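PDB 2FDO: hypothetical protein AF2331 from Archaeoglobus fulgidus, which is of unknown function but forms an unusual interdigitated dimer with a new type of alpha + beta fold. Local coordinates for residues 43-46 with 47-50. Residues are numbered along the deposited sequence; the frame is centred on the assembly and turned at random.
Sequences SMVG and EKEY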
# COMPACT_ATOMS: atom_id res chain seq x y z
N SER A 43 -17.23 -11.08 -14.39
CA SER A 43 -16.57 -12.30 -13.91
C SER A 43 -17.46 -13.48 -14.30
O SER A 43 -18.47 -13.27 -14.97
CB SER A 43 -16.32 -12.21 -12.40
OG SER A 43 -17.47 -12.46 -11.60
N MSE A 44 -17.12 -14.72 -13.94
CA MSE A 44 -18.02 -15.83 -14.33
C MSE A 44 -19.22 -15.88 -13.38
O MSE A 44 -20.05 -16.79 -13.44
CB MSE A 44 -17.29 -17.19 -14.42
N VAL A 45 -19.29 -14.89 -12.50
CA VAL A 45 -20.37 -14.75 -11.53
C VAL A 45 -20.91 -13.33 -11.51
O VAL A 45 -21.20 -12.79 -10.45
CB VAL A 45 -19.97 -15.25 -10.08
CG1 VAL A 45 -19.39 -16.65 -10.13
CG2 VAL A 45 -19.03 -14.28 -9.34
N GLY A 46 -21.00 -12.73 -12.69
CA GLY A 46 -21.60 -11.40 -12.86
C GLY A 46 -20.63 -10.26 -12.58
O GLY A 46 -19.49 -10.49 -12.24
N GLU A 47 -21.10 -9.02 -12.74
CA GLU A 47 -20.30 -7.80 -12.58
C GLU A 47 -19.88 -7.49 -11.14
O GLU A 47 -20.67 -7.67 -10.22
CB GLU A 47 -21.06 -6.61 -13.15
CG GLU A 47 -20.27 -5.33 -13.20
CD GLU A 47 -20.63 -4.50 -14.41
OE1 GLU A 47 -21.84 -4.19 -14.56
OE2 GLU A 47 -19.71 -4.17 -15.21
N LYS A 48 -18.65 -7.02 -10.96
CA LYS A 48 -18.14 -6.61 -9.64
C LYS A 48 -17.44 -5.24 -9.69
O LYS A 48 -17.09 -4.72 -10.77
CB LYS A 48 -17.17 -7.63 -9.03
CG LYS A 48 -17.58 -9.09 -9.07
CD LYS A 48 -16.41 -9.93 -8.47
CE LYS A 48 -16.68 -11.42 -8.47
NZ LYS A 48 -17.29 -11.79 -7.15
N GLU A 49 -17.23 -4.66 -8.52
CA GLU A 49 -16.57 -3.38 -8.41
C GLU A 49 -15.30 -3.42 -7.50
O GLU A 49 -15.30 -4.06 -6.44
CB GLU A 49 -17.59 -2.41 -7.89
CG GLU A 49 -17.28 -0.95 -8.06
CD GLU A 49 -18.35 -0.14 -7.35
OE1 GLU A 49 -18.91 -0.68 -6.37
OE2 GLU A 49 -18.63 1.02 -7.76
N TYR A 50 -14.24 -2.75 -7.95
CA TYR A 50 -12.98 -2.67 -7.25
C TYR A 50 -12.58 -1.22 -7.09
O TYR A 50 -12.93 -0.36 -7.91
CB TYR A 50 -11.91 -3.52 -7.96
CG TYR A 50 -12.22 -4.99 -7.92
CD1 TYR A 50 -12.97 -5.58 -8.94
CD2 TYR A 50 -11.81 -5.80 -6.85
CE1 TYR A 50 -13.29 -6.93 -8.92
CE2 TYR A 50 -12.14 -7.16 -6.79
CZ TYR A 50 -12.88 -7.71 -7.83
OH TYR A 50 -13.21 -9.05 -7.83
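The turn of a beta hairpin, joining antiparallel strands 25-41 and 48-58, brings the K48 side chain against S43 and V45. An ST turn lies at its start. S43 OG accepts from V45 N at 3.2 Å, with an N-H...O angle of 153°. The same hydroxyl donates to G46 O at 2.9 Å, approaching in the carbonyl plane with a C=O...O angle of 148°. OG can serve both because chi1 of S43 (78°) sets it between its own backbone N and carbonyl carbon. Two weak backbone bonds, S43 N to G46 O and G46 N to S43 O, also close the loop. G46 has a positive phi.

K48 lies on strand 48-58, and its backbone pairs with S41. Its aliphatic chain runs back toward the turn, extended through chi3 and bent only at chi4. K48 CG passes 4.0 Å from G46 O. The ammonium end lies obliquely across V45, with K48 NZ 3.7 Å from V45 CG2. An alanine in place of S43 would probably leave V45 N and G46 O without their shared side-chain partner and let the turn flex.

The turn itself is at the surface. Further along, Y50 is buried and pairs with a strand of the second subunit, so the sheet continues across the dimer interface. Between S43 and K48 the meeting is a van der Waals touch: K48 CE rests 3.4 Å from S43 OG.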